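Side-chain contacts in ATP-dependent helicase FUN30 (Saccharomyces cerevisiae S288c, PDB 5GN1), which uses ATP hydrolysis to remodel nucleosomes and promotes DNA end resection at double-strand breaks and heterochromatin organization: residues A[64-69]-A[108-113]; A[70-75]-A[92-97]; A[192-197]-A[205-210]; A[228-233]-A[245-250]. All blocks are in the same frame, centred on the assembly; numbering follows the deposited sequence.

The four contacts follow one another through the C-terminal part of the ATPase domain, except that interaction 2 falls within the stretch of chain that interaction 1 brings together. Interactions 1 and 2 share helix 60-82, and their centres are about 15 Å apart. Interactions 3 and 4 pack helices against strands 205-209 and 229-232 of one parallel sheet, with centres about 14 Å apart. They touch through Leu206 and Phe248. Interaction 1 reaches interaction 3 where Arg108 packs on Leu210. Interactions 2 and 4 are farthest apart, about 43 Å between centres, on opposite sides of the chain's centre. The set thus runs from a helical region into the RecA-like helicase core.

Interaction 1: A[64-69]-A[108-113]; sequences KIYDKE and RKASLH
This is a buried helix-to-helix packing contact between helix 60-82 and the C-terminal end of helix 100-110. Both segments belong to the SNF2-related part of the chain. The backbones come close at Tyr66 and Ala110, whose CA atoms are 5.6 Å apart. The small side chain of Ala110 permits this approach. Its CB points at the partner helix and meets two side chains there. One is Ile65, whose CG2 branch lies 3.9 Å from Ala110 CB. The other is Tyr66, whose CD2 is also 3.9 Å from Ala110 CB. The methyl group approaches the ring obliquely. The Tyr66 ring swings toward the partner because CG is anti to the backbone N (chi1 -160°). Its edge then faces Ser111, with Tyr66 CE2 3.6 Å from Ser111 OG and the oxygen near the ring plane. This is van der Waals contact. The polar groups have other partners. Tyr66 OH bonds to the backbone N of Ile315. Ser111 OG bonds back to the carbonyl O of Leu107, a turn earlier in helix 100-110. Ala110 O is bonded by Gln62 NE2, a second link between the two helices. Helix 315-322 packs on Ser111 and Leu112, while Leu112 also touches helix 212-224. Ser111 O bonds to Thr311 OG1 at the end of strand 304-311.

Interaction 2: A[70-75]-A[92-97]; sequences IQIVLE and KSKLQS
Leu95 lays its two methyl groups over the backbone and side chains of helix 60-82, between Ile72 and Glu75. Leu95 CD1 sits 3.8 Å from Glu75 O, a van der Waals contact with the helix backbone. Leu95 CD2 reaches Ile72, with Ile72 CG2 4.2 Å away, and lies 4.4 Å from Glu75 CB. With chi1 at -70° and chi2 extended, the Leu95 side chain reaches out to the helix with its branch end. Ile72 meets the partner with both of its branches. CG2 packs on Leu95, and Ile72 CD1 touches the aliphatic part of Lys94 at Lys94 CE, 4.2 Å away. Lys94 lies at the exposed margin, and its CB points toward helix 60-82. Glu75 contributes its backbone and CB here, while its carboxylate lies close to that of Glu91. The like charges could raise the proton affinity of one of these acids. Pro86 touches both Glu75 and Leu95, and Leu103 of helix 100-110 touches Ile72. The arrangement is a helix-loop-helix: the C-terminal end of the short helix 89-94 and the turn after it pack across helix 60-82, through Leu95 on Ile72 and Glu75, with Lys94 at the margin.

Interaction 3: A[192-197]-A[205-210]; sequences KLLKTI and VLIFSL
Leu194 and Val205 cross at about a right angle, with Leu194 CD2 3.9 Å from Val205 CG1. The same Leu194 CD2 methyl also reaches Ile207 CD1 at 4.2 Å, again with the side chains crossing. Leu194 thus bridges two residues on one side of the strand. Its CG lies anti to its own carbonyl carbon (chi1 -70°), and the extended second torsion brings the branch end nearer the strand. Helix 185-200 and strand 205-209 are successive elements of the RecA-like helicase C-terminal domain. Their short segments run nearly antiparallel, at 159°, with axes 10.8 Å apart. Ile197 comes in one turn farther along the helix. Ile197 CD1 lies 3.9 Å from Val205 CG2, also at about a right angle, and Ile197 CG2 is 4.1 Å from Val205 CB. Val205 therefore offers a different methyl to each helix residue: CG1 to Leu194 and CG2 to Ile197. Ile277 of strand 275-278 touches both Leu194 and Val205, and Leu222 of helix 212-224 also packs on Leu194.

Interaction 4: A[228-233]-A[245-250]; sequences KFLRLD and IDKFYE
Strand 229-232 and the 245-250 segment of helix 241-250 run nearly antiparallel, with an angle of 152° and axes 9.3 Å apart. They belong to a beta-alpha-beta unit that returns through strand 256-260. The unit lies at the 229-232 edge of the RecA-like parallel sheet. Leu230 carries the contact. Leu230 CD1 rests on the helix backbone, 3.6 Å from Phe248 N, and is 3.9 Å from Phe248 CB. It approaches the Phe248 ring obliquely. The other methyl, Leu230 CD2, is 4.2 Å from Lys247 CD, where the two side chains cross at about a right angle. Leu232 makes a looser contact, with Leu232 CD1 4.4 Å from Ile245 CG1. The Phe248 ring forms an edge-to-face pair with Phe257 and a cation-pi contact with Lys204. Arg231 NH1 forms salt bridges with Glu219 and Asp216 of helix 212-224. Within the strand segment, Arg231 also grips Asp233 side-on. Both nitrogens donate to one oxygen: Arg231 NE is 2.8 Å and Arg231 NH2 3.0 Å from Asp233 OD2.

Interaction 1: A[64-69]-A[108-113]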
loop_
_atom_site.group_PDB
_atom_site.type_symbol
_atom_site.label_atom_id
_atom_site.label_comp_id
_atom_site.label_asym_id
_atom_site.label_seq_id
_atom_site.Cartn_x
_atom_site.Cartn_y
_atom_site.Cartn_z
ATOM N N LYS A 64 -13.454 10.373 3.529
ATOM C CA LYS A 64 -13.463 11.584 2.707
ATOM C C LYS A 64 -12.750 11.360 1.377
ATOM O O LYS A 64 -13.259 11.736 0.313
ATOM C CB LYS A 64 -12.818 12.741 3.473
ATOM C CG LYS A 64 -13.697 13.305 4.593
ATOM C CD LYS A 64 -13.260 14.719 4.986
ATOM C CE LYS A 64 -13.973 15.212 6.240
ATOM N NZ LYS A 64 -13.523 16.581 6.630
ATOM N N ILE A 65 -11.558 10.753 1.424
ATOM C CA ILE A 65 -10.793 10.483 0.208
ATOM C C ILE A 65 -11.539 9.503 -0.689
ATOM O O ILE A 65 -11.645 9.707 -1.903
ATOM C CB ILE A 65 -9.390 9.953 0.565
ATOM C CG1 ILE A 65 -8.568 11.015 1.296
ATOM C CG2 ILE A 65 -8.673 9.452 -0.681
ATOM C CD1 ILE A 65 -7.247 10.498 1.849
ATOM N N TYR A 66 -12.067 8.417 -0.108
ATOM C CA TYR A 66 -12.795 7.428 -0.896
ATOM C C TYR A 66 -14.011 8.052 -1.584
ATOM O O TYR A 66 -14.260 7.806 -2.771
ATOM C CB TYR A 66 -13.212 6.255 0.007
ATOM C CG TYR A 66 -13.528 4.974 -0.726
ATOM C CD1 TYR A 66 -14.788 4.740 -1.238
ATOM C CD2 TYR A 66 -12.560 3.989 -0.894
ATOM C CE1 TYR A 66 -15.080 3.571 -1.919
ATOM C CE2 TYR A 66 -12.842 2.822 -1.556
ATOM C CZ TYR A 66 -14.106 2.619 -2.075
ATOM O OH TYR A 66 -14.397 1.461 -2.757
ATOM N N ASP A 67 -14.778 8.860 -0.846
ATOM C CA ASP A 67 -15.981 9.476 -1.402
ATOM C C ASP A 67 -15.641 10.409 -2.563
ATOM O O ASP A 67 -16.371 10.453 -3.558
ATOM C CB ASP A 67 -16.734 10.242 -0.312
ATOM C CG ASP A 67 -17.465 9.330 0.681
ATOM O OD1 ASP A 67 -17.664 8.130 0.393
ATOM O OD2 ASP A 67 -17.853 9.838 1.762
ATOM N N LYS A 68 -14.540 11.164 -2.452
ATOM C CA LYS A 68 -14.073 11.994 -3.566
ATOM C C LYS A 68 -13.810 11.152 -4.808
ATOM O O LYS A 68 -14.207 11.521 -5.920
ATOM C CB LYS A 68 -12.800 12.751 -3.183
ATOM C CG LYS A 68 -13.002 14.071 -2.472
ATOM C CD LYS A 68 -11.656 14.749 -2.187
ATOM C CE LYS A 68 -10.707 13.836 -1.407
ATOM N NZ LYS A 68 -9.554 14.551 -0.759
ATOM N N GLU A 69 -13.108 10.026 -4.643
ATOM C CA GLU A 69 -12.833 9.153 -5.781
ATOM C C GLU A 69 -14.114 8.568 -6.356
ATOM O O GLU A 69 -14.237 8.404 -7.580
ATOM C CB GLU A 69 -11.887 8.021 -5.372
ATOM C CG GLU A 69 -10.474 8.477 -5.090
ATOM C CD GLU A 69 -9.814 9.127 -6.302
ATOM O OE1 GLU A 69 -10.085 8.693 -7.448
ATOM O OE2 GLU A 69 -9.044 10.084 -6.095
ATOM N N ARG A 108 -8.411 1.505 -4.446
ATOM C CA ARG A 108 -7.611 0.527 -3.711
ATOM C C ARG A 108 -6.710 1.217 -2.693
ATOM O O ARG A 108 -6.654 0.817 -1.528
ATOM C CB ARG A 108 -6.801 -0.328 -4.692
ATOM C CG ARG A 108 -7.692 -1.215 -5.566
ATOM C CD ARG A 108 -6.896 -2.035 -6.580
ATOM N NE ARG A 108 -5.894 -2.881 -5.938
ATOM C CZ ARG A 108 -4.924 -3.510 -6.595
ATOM N NH1 ARG A 108 -4.834 -3.396 -7.912
ATOM N NH2 ARG A 108 -4.031 -4.242 -5.937
ATOM N N LYS A 109 -6.003 2.270 -3.120
ATOM C CA LYS A 109 -5.115 2.993 -2.213
ATOM C C LYS A 109 -5.877 3.651 -1.070
ATOM O O LYS A 109 -5.400 3.682 0.070
ATOM C CB LYS A 109 -4.318 4.038 -3.000
ATOM C CG LYS A 109 -3.295 3.413 -3.921
ATOM C CD LYS A 109 -2.664 4.466 -4.833
ATOM C CE LYS A 109 -1.443 3.894 -5.540
ATOM N NZ LYS A 109 -0.879 4.910 -6.471
ATOM N N ALA A 110 -7.054 4.213 -1.353
ATOM C CA ALA A 110 -7.824 4.848 -0.286
ATOM C C ALA A 110 -8.295 3.828 0.751
ATOM O O ALA A 110 -8.404 4.157 1.935
ATOM C CB ALA A 110 -9.015 5.618 -0.884
ATOM N N SER A 111 -8.557 2.589 0.334
ATOM C CA SER A 111 -8.860 1.520 1.282
ATOM C C SER A 111 -7.673 1.160 2.179
ATOM O O SER A 111 -7.866 0.473 3.188
ATOM C CB SER A 111 -9.297 0.261 0.529
ATOM O OG SER A 111 -10.317 0.535 -0.420
ATOM N N LEU A 112 -6.452 1.572 1.820
ATOM C CA LEU A 112 -5.231 1.204 2.538
ATOM C C LEU A 112 -4.749 2.283 3.498
ATOM O O LEU A 112 -4.526 2.000 4.681
ATOM C CB LEU A 112 -4.109 0.877 1.540
ATOM C CG LEU A 112 -4.456 -0.281 0.623
ATOM C CD1 LEU A 112 -3.352 -0.550 -0.416
ATOM C CD2 LEU A 112 -4.768 -1.515 1.469
ATOM N N HIS A 113 -4.542 3.510 3.005
ATOM C CA HIS A 113 -3.901 4.531 3.821
ATOM C C HIS A 113 -4.033 5.931 3.228
ATOM O O HIS A 113 -3.739 6.137 2.042
ATOM C CB HIS A 113 -2.417 4.196 4.010
ATOM C CG HIS A 113 -1.856 4.739 5.279
ATOM N ND1 HIS A 113 -1.724 6.090 5.508
ATOM C CD2 HIS A 113 -1.424 4.118 6.402
ATOM C CE1 HIS A 113 -1.232 6.281 6.719
ATOM N NE2 HIS A 113 -1.050 5.100 7.284
#

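Interaction 2: A[70-75]-A[92-97]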
loop_
_atom_site.group_PDB
_atom_site.type_symbol
_atom_site.label_atom_id
_atom_site.label_comp_id
_atom_site.label_asym_id
_atom_site.label_seq_id
_atom_site.Cartn_x
_atom_site.Cartn_y
_atom_site.Cartn_z
ATOM N N ILE A 70 -15.062 8.210 -5.486
ATOM C CA ILE A 70 -16.317 7.647 -5.968
ATOM C C ILE A 70 -17.096 8.698 -6.749
ATOM O O ILE A 70 -17.781 8.370 -7.722
ATOM C CB ILE A 70 -17.144 7.072 -4.799
ATOM C CG1 ILE A 70 -16.525 5.771 -4.288
ATOM C CG2 ILE A 70 -18.600 6.830 -5.216
ATOM C CD1 ILE A 70 -16.755 4.565 -5.204
ATOM N N GLN A 71 -16.969 9.949 -6.388
ATOM C CA GLN A 71 -17.621 11.023 -7.113
ATOM C C GLN A 71 -17.018 11.121 -8.519
ATOM O O GLN A 71 -17.743 11.260 -9.467
ATOM C CB GLN A 71 -17.512 12.345 -6.377
ATOM C CG GLN A 71 -18.298 13.489 -7.009
ATOM C CD GLN A 71 -18.326 14.772 -6.182
ATOM O OE1 GLN A 71 -17.825 14.809 -5.053
ATOM N NE2 GLN A 71 -18.916 15.827 -6.743
ATOM N N ILE A 72 -15.697 11.025 -8.643
ATOM C CA ILE A 72 -15.068 11.034 -9.962
ATOM C C ILE A 72 -15.529 9.828 -10.764
ATOM O O ILE A 72 -15.860 9.943 -11.954
ATOM C CB ILE A 72 -13.531 11.095 -9.832
ATOM C CG1 ILE A 72 -13.122 12.330 -9.034
ATOM C CG2 ILE A 72 -12.897 11.152 -11.195
ATOM C CD1 ILE A 72 -11.620 12.403 -8.718
ATOM N N VAL A 73 -15.615 8.659 -10.111
ATOM C CA VAL A 73 -16.115 7.453 -10.770
ATOM C C VAL A 73 -17.500 7.697 -11.358
ATOM O O VAL A 73 -17.810 7.257 -12.474
ATOM C CB VAL A 73 -16.138 6.270 -9.784
ATOM C CG1 VAL A 73 -16.838 5.091 -10.421
ATOM C CG2 VAL A 73 -14.717 5.884 -9.375
ATOM N N LEU A 74 -18.363 8.373 -10.598
ATOM C CA LEU A 74 -19.700 8.696 -11.083
ATOM C C LEU A 74 -19.633 9.639 -12.274
ATOM O O LEU A 74 -20.281 9.405 -13.297
ATOM C CB LEU A 74 -20.528 9.317 -9.960
ATOM C CG LEU A 74 -20.773 8.438 -8.732
ATOM C CD1 LEU A 74 -21.566 9.208 -7.656
ATOM C CD2 LEU A 74 -21.469 7.143 -9.133
ATOM N N GLU A 75 -18.870 10.729 -12.144
ATOM C CA GLU A 75 -18.738 11.682 -13.244
ATOM C C GLU A 75 -18.113 11.029 -14.465
ATOM O O GLU A 75 -18.501 11.323 -15.602
ATOM C CB GLU A 75 -17.915 12.888 -12.793
ATOM C CG GLU A 75 -18.590 13.680 -11.699
ATOM C CD GLU A 75 -17.646 14.615 -10.992
ATOM O OE1 GLU A 75 -16.430 14.588 -11.287
ATOM O OE2 GLU A 75 -18.126 15.380 -10.130
ATOM N N LYS A 92 -14.339 18.850 -14.483
ATOM C CA LYS A 92 -14.416 18.438 -15.883
ATOM C C LYS A 92 -13.034 18.098 -16.433
ATOM O O LYS A 92 -12.846 17.061 -17.080
ATOM C CB LYS A 92 -15.066 19.531 -16.728
ATOM C CG LYS A 92 -15.042 19.217 -18.221
ATOM C CD LYS A 92 -15.616 20.349 -19.046
ATOM C CE LYS A 92 -15.182 20.220 -20.501
ATOM N NZ LYS A 92 -15.845 21.226 -21.381
ATOM N N SER A 93 -12.053 18.967 -16.193
ATOM C CA SER A 93 -10.726 18.742 -16.759
ATOM C C SER A 93 -10.064 17.504 -16.160
ATOM O O SER A 93 -9.248 16.852 -16.824
ATOM C CB SER A 93 -9.859 19.978 -16.540
ATOM O OG SER A 93 -10.068 20.507 -15.241
ATOM N N LYS A 94 -10.420 17.158 -14.917
ATOM C CA LYS A 94 -9.887 15.957 -14.284
ATOM C C LYS A 94 -10.167 14.713 -15.115
ATOM O O LYS A 94 -9.337 13.794 -15.157
ATOM C CB LYS A 94 -10.478 15.814 -12.879
ATOM C CG LYS A 94 -10.147 14.518 -12.167
ATOM C CD LYS A 94 -8.662 14.408 -11.840
ATOM C CE LYS A 94 -8.334 13.019 -11.312
ATOM N NZ LYS A 94 -6.948 12.935 -10.778
ATOM N N LEU A 95 -11.309 14.673 -15.803
ATOM C CA LEU A 95 -11.716 13.459 -16.504
ATOM C C LEU A 95 -10.830 13.133 -17.699
ATOM O O LEU A 95 -10.861 11.991 -18.174
ATOM C CB LEU A 95 -13.168 13.564 -16.980
ATOM C CG LEU A 95 -14.268 13.524 -15.912
ATOM C CD1 LEU A 95 -15.644 13.631 -16.558
ATOM C CD2 LEU A 95 -14.171 12.259 -15.086
ATOM N N GLN A 96 -10.054 14.098 -18.196
ATOM C CA GLN A 96 -9.255 13.834 -19.393
ATOM C C GLN A 96 -8.154 12.816 -19.117
ATOM O O GLN A 96 -7.776 12.052 -20.013
ATOM C CB GLN A 96 -8.646 15.126 -19.927
ATOM C CG GLN A 96 -7.826 14.946 -21.204
ATOM C CD GLN A 96 -7.325 16.263 -21.761
ATOM O OE1 GLN A 96 -7.411 17.304 -21.099
ATOM N NE2 GLN A 96 -6.794 16.229 -22.984
ATOM N N SER A 97 -7.640 12.784 -17.893
ATOM C CA SER A 97 -6.600 11.839 -17.525
ATOM C C SER A 97 -7.134 10.681 -16.685
ATOM O O SER A 97 -6.343 9.866 -16.200
ATOM C CB SER A 97 -5.472 12.573 -16.792
ATOM O OG SER A 97 -5.949 13.292 -15.658
#

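Interaction 3: A[192-197]-A[205-210]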
loop_
_atom_site.group_PDB
_atom_site.type_symbol
_atom_site.label_atom_id
_atom_site.label_comp_id
_atom_site.label_asym_id
_atom_site.label_seq_id
_atom_site.Cartn_x
_atom_site.Cartn_y
_atom_site.Cartn_z
ATOM N N LYS A 192 -3.682 -4.388 16.389
ATOM C CA LYS A 192 -4.333 -5.394 17.223
ATOM C C LYS A 192 -3.794 -6.789 16.921
ATOM O O LYS A 192 -3.401 -7.532 17.833
ATOM C CB LYS A 192 -5.846 -5.329 17.007
ATOM C CG LYS A 192 -6.626 -6.393 17.746
ATOM C CD LYS A 192 -8.124 -6.204 17.602
ATOM C CE LYS A 192 -8.883 -7.340 18.287
ATOM N NZ LYS A 192 -10.353 -7.125 18.216
ATOM N N LEU A 193 -3.717 -7.145 15.639
ATOM C CA LEU A 193 -3.227 -8.468 15.273
ATOM C C LEU A 193 -1.760 -8.662 15.658
ATOM O O LEU A 193 -1.379 -9.738 16.139
ATOM C CB LEU A 193 -3.426 -8.695 13.780
ATOM C CG LEU A 193 -3.168 -10.124 13.314
ATOM C CD1 LEU A 193 -3.957 -11.129 14.162
ATOM C CD2 LEU A 193 -3.500 -10.277 11.844
ATOM N N LEU A 194 -0.922 -7.635 15.462
ATOM C CA LEU A 194 0.492 -7.756 15.815
ATOM C C LEU A 194 0.681 -7.952 17.321
ATOM O O LEU A 194 1.560 -8.712 17.749
ATOM C CB LEU A 194 1.265 -6.529 15.331
ATOM C CG LEU A 194 1.439 -6.405 13.807
ATOM C CD1 LEU A 194 2.253 -5.180 13.485
ATOM C CD2 LEU A 194 2.072 -7.655 13.209
ATOM N N LYS A 195 -0.123 -7.268 18.141
ATOM C CA LYS A 195 -0.021 -7.456 19.584
ATOM C C LYS A 195 -0.332 -8.899 19.980
ATOM O O LYS A 195 0.374 -9.493 20.804
ATOM C CB LYS A 195 -0.940 -6.481 20.321
ATOM C CG LYS A 195 -0.649 -6.472 21.822
ATOM C CD LYS A 195 -1.774 -5.913 22.665
ATOM C CE LYS A 195 -1.657 -6.410 24.112
ATOM N NZ LYS A 195 -1.875 -7.887 24.234
ATOM N N THR A 196 -1.374 -9.485 19.396
ATOM C CA THR A 196 -1.668 -10.890 19.653
ATOM C C THR A 196 -0.491 -11.784 19.272
ATOM O O THR A 196 -0.058 -12.624 20.065
ATOM C CB THR A 196 -2.921 -11.309 18.885
ATOM O OG1 THR A 196 -4.043 -10.554 19.360
ATOM C CG2 THR A 196 -3.178 -12.788 19.082
ATOM N N ILE A 197 0.038 -11.618 18.054
ATOM C CA ILE A 197 1.078 -12.516 17.547
ATOM C C ILE A 197 2.362 -12.356 18.345
ATOM O O ILE A 197 3.006 -13.340 18.740
ATOM C CB ILE A 197 1.332 -12.240 16.049
ATOM C CG1 ILE A 197 0.130 -12.639 15.196
ATOM C CG2 ILE A 197 2.621 -12.929 15.565
ATOM C CD1 ILE A 197 0.242 -12.128 13.764
ATOM N N VAL A 205 6.104 -13.055 12.314
ATOM C CA VAL A 205 5.066 -12.812 11.319
ATOM C C VAL A 205 5.698 -12.232 10.057
ATOM O O VAL A 205 6.636 -11.433 10.126
ATOM C CB VAL A 205 3.954 -11.889 11.882
ATOM C CG1 VAL A 205 4.514 -10.523 12.322
ATOM C CG2 VAL A 205 2.810 -11.731 10.869
ATOM N N LEU A 206 5.176 -12.654 8.899
ATOM C CA LEU A 206 5.468 -12.031 7.607
ATOM C C LEU A 206 4.315 -11.115 7.214
ATOM O O LEU A 206 3.151 -11.514 7.300
ATOM C CB LEU A 206 5.657 -13.077 6.511
ATOM C CG LEU A 206 6.538 -14.279 6.857
ATOM C CD1 LEU A 206 6.609 -15.245 5.675
ATOM C CD2 LEU A 206 7.913 -13.779 7.282
ATOM N N ILE A 207 4.634 -9.897 6.778
ATOM C CA ILE A 207 3.627 -8.962 6.266
ATOM C C ILE A 207 3.912 -8.721 4.785
ATOM O O ILE A 207 5.022 -8.311 4.425
ATOM C CB ILE A 207 3.613 -7.638 7.041
ATOM C CG1 ILE A 207 3.522 -7.913 8.542
ATOM C CG2 ILE A 207 2.412 -6.776 6.588
ATOM C CD1 ILE A 207 3.541 -6.663 9.408
ATOM N N PHE A 208 2.916 -8.980 3.931
ATOM C CA PHE A 208 3.045 -8.820 2.485
ATOM C C PHE A 208 2.175 -7.674 1.978
ATOM O O PHE A 208 1.029 -7.520 2.415
ATOM C CB PHE A 208 2.623 -10.096 1.750
ATOM C CG PHE A 208 3.576 -11.221 1.901
ATOM C CD1 PHE A 208 4.683 -11.313 1.082
ATOM C CD2 PHE A 208 3.358 -12.207 2.858
ATOM C CE1 PHE A 208 5.580 -12.369 1.222
ATOM C CE2 PHE A 208 4.237 -13.267 2.999
ATOM C CZ PHE A 208 5.348 -13.351 2.180
ATOM N N SER A 209 2.700 -6.900 1.020
ATOM C CA SER A 209 1.903 -5.892 0.329
ATOM C C SER A 209 2.279 -5.845 -1.143
ATOM O O SER A 209 3.439 -6.046 -1.511
ATOM C CB SER A 209 2.082 -4.482 0.926
ATOM O OG SER A 209 1.302 -3.543 0.196
ATOM N N LEU A 210 1.284 -5.558 -1.982
ATOM C CA LEU A 210 1.534 -5.345 -3.402
ATOM C C LEU A 210 2.082 -3.959 -3.692
ATOM O O LEU A 210 2.451 -3.684 -4.840
ATOM C CB LEU A 210 0.252 -5.566 -4.217
ATOM C CG LEU A 210 -0.065 -7.025 -4.564
ATOM C CD1 LEU A 210 -1.450 -7.153 -5.176
ATOM C CD2 LEU A 210 0.987 -7.591 -5.506
#

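Interaction 4: A[228-233]-A[245-250]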
loop_
_atom_site.group_PDB
_atom_site.type_symbol
_atom_site.label_atom_id
_atom_site.label_comp_id
_atom_site.label_asym_id
_atom_site.label_seq_id
_atom_site.Cartn_x
_atom_site.Cartn_y
_atom_site.Cartn_z
ATOM N N LYS A 228 10.910 -4.388 16.090
ATOM C CA LYS A 228 11.972 -4.529 15.096
ATOM C C LYS A 228 11.470 -5.289 13.872
ATOM O O LYS A 228 10.617 -6.177 13.967
ATOM C CB LYS A 228 13.191 -5.260 15.680
ATOM C CG LYS A 228 13.878 -4.561 16.853
ATOM C CD LYS A 228 14.996 -5.457 17.441
ATOM C CE LYS A 228 15.473 -4.980 18.815
ATOM N NZ LYS A 228 16.441 -5.952 19.463
ATOM N N PHE A 229 12.018 -4.945 12.707
ATOM C CA PHE A 229 11.574 -5.564 11.470
ATOM C C PHE A 229 12.731 -5.601 10.481
ATOM O O PHE A 229 13.722 -4.883 10.626
ATOM C CB PHE A 229 10.375 -4.806 10.865
ATOM C CG PHE A 229 10.730 -3.426 10.367
ATOM C CD1 PHE A 229 10.707 -2.338 11.232
ATOM C CD2 PHE A 229 11.119 -3.230 9.048
ATOM C CE1 PHE A 229 11.071 -1.080 10.794
ATOM C CE2 PHE A 229 11.477 -1.970 8.590
ATOM C CZ PHE A 229 11.463 -0.895 9.465
ATOM N N LEU A 230 12.596 -6.459 9.473
ATOM C CA LEU A 230 13.437 -6.465 8.286
ATOM C C LEU A 230 12.542 -6.351 7.066
ATOM O O LEU A 230 11.323 -6.572 7.143
ATOM C CB LEU A 230 14.284 -7.741 8.187
ATOM C CG LEU A 230 15.242 -7.991 9.354
ATOM C CD1 LEU A 230 15.546 -9.490 9.480
ATOM C CD2 LEU A 230 16.532 -7.181 9.183
ATOM N N ARG A 231 13.155 -6.024 5.931
ATOM C CA ARG A 231 12.400 -5.794 4.708
ATOM C C ARG A 231 13.113 -6.396 3.508
ATOM O O ARG A 231 14.338 -6.324 3.406
ATOM C CB ARG A 231 12.179 -4.291 4.486
ATOM C CG ARG A 231 11.746 -3.918 3.072
ATOM C CD ARG A 231 11.322 -2.464 3.018
ATOM N NE ARG A 231 10.838 -2.073 1.697
ATOM C CZ ARG A 231 10.258 -0.902 1.447
ATOM N NH1 ARG A 231 10.097 -0.031 2.433
ATOM N NH2 ARG A 231 9.857 -0.598 0.219
ATOM N N LEU A 232 12.333 -6.986 2.601
ATOM C CA LEU A 232 12.849 -7.588 1.377
ATOM C C LEU A 232 11.792 -7.416 0.301
ATOM O O LEU A 232 10.675 -7.927 0.447
ATOM C CB LEU A 232 13.188 -9.083 1.572
ATOM C CG LEU A 232 13.926 -9.867 0.468
ATOM C CD1 LEU A 232 14.441 -11.172 1.038
ATOM C CD2 LEU A 232 13.064 -10.163 -0.769
ATOM N N ASP A 233 12.137 -6.723 -0.782
ATOM C CA ASP A 233 11.183 -6.495 -1.859
ATOM C C ASP A 233 11.891 -6.724 -3.192
ATOM O O ASP A 233 13.015 -7.232 -3.246
ATOM C CB ASP A 233 10.546 -5.098 -1.728
ATOM C CG ASP A 233 11.568 -3.960 -1.683
ATOM O OD1 ASP A 233 12.596 -4.030 -2.375
ATOM O OD2 ASP A 233 11.345 -2.981 -0.940
ATOM N N ILE A 245 17.570 -12.627 5.476
ATOM C CA ILE A 245 16.931 -13.867 5.896
ATOM C C ILE A 245 17.630 -14.453 7.110
ATOM O O ILE A 245 16.987 -14.785 8.106
ATOM C CB ILE A 245 16.911 -14.902 4.759
ATOM C CG1 ILE A 245 16.064 -14.361 3.606
ATOM C CG2 ILE A 245 16.359 -16.230 5.256
ATOM C CD1 ILE A 245 16.065 -15.247 2.380
ATOM N N ASP A 246 18.949 -14.581 7.027
ATOM C CA ASP A 246 19.704 -15.127 8.140
ATOM C C ASP A 246 19.446 -14.297 9.369
ATOM O O ASP A 246 19.244 -14.842 10.453
ATOM C CB ASP A 246 21.194 -15.119 7.860
ATOM C CG ASP A 246 21.595 -16.172 6.913
ATOM O OD1 ASP A 246 20.813 -17.122 6.695
ATOM O OD2 ASP A 246 22.711 -16.078 6.362
ATOM N N LYS A 247 19.454 -12.975 9.224
ATOM C CA LYS A 247 19.198 -12.204 10.424
ATOM C C LYS A 247 17.851 -12.549 11.055
ATOM O O LYS A 247 17.714 -12.583 12.278
ATOM C CB LYS A 247 19.254 -10.749 10.065
ATOM C CG LYS A 247 19.932 -9.827 11.029
ATOM C CD LYS A 247 20.300 -8.576 10.264
ATOM C CE LYS A 247 20.671 -7.407 11.160
ATOM N NZ LYS A 247 20.886 -6.191 10.325
ATOM N N PHE A 248 16.861 -12.807 10.210
ATOM C CA PHE A 248 15.517 -13.131 10.674
ATOM C C PHE A 248 15.521 -14.428 11.474
ATOM O O PHE A 248 14.851 -14.538 12.501
ATOM C CB PHE A 248 14.554 -13.243 9.491
ATOM C CG PHE A 248 13.105 -13.183 9.880
ATOM C CD1 PHE A 248 12.637 -12.172 10.704
ATOM C CD2 PHE A 248 12.211 -14.136 9.424
ATOM C CE1 PHE A 248 11.305 -12.113 11.064
ATOM C CE2 PHE A 248 10.877 -14.083 9.782
ATOM C CZ PHE A 248 10.422 -13.070 10.603
ATOM N N TYR A 249 16.281 -15.408 10.997
ATOM C CA TYR A 249 16.376 -16.701 11.668
ATOM C C TYR A 249 17.167 -16.612 12.964
ATOM O O TYR A 249 16.849 -17.306 13.932
ATOM C CB TYR A 249 17.034 -17.730 10.746
ATOM C CG TYR A 249 16.085 -18.416 9.802
ATOM C CD1 TYR A 249 15.410 -19.566 10.185
ATOM C CD2 TYR A 249 15.864 -17.910 8.522
ATOM C CE1 TYR A 249 14.537 -20.205 9.312
ATOM C CE2 TYR A 249 14.992 -18.525 7.650
ATOM C CZ TYR A 249 14.335 -19.677 8.039
ATOM O OH TYR A 249 13.480 -20.300 7.144
ATOM N N GLU A 250 18.217 -15.788 12.990
ATOM C CA GLU A 250 19.183 -15.820 14.089
ATOM C C GLU A 250 18.723 -14.984 15.279
ATOM O O GLU A 250 18.983 -15.351 16.434
ATOM C CB GLU A 250 20.551 -15.336 13.581
ATOM C CG GLU A 250 21.735 -15.569 14.532
ATOM C CD GLU A 250 21.883 -14.470 15.580
ATOM O OE1 GLU A 250 21.358 -13.351 15.373
ATOM O OE2 GLU A 250 22.514 -14.733 16.621
#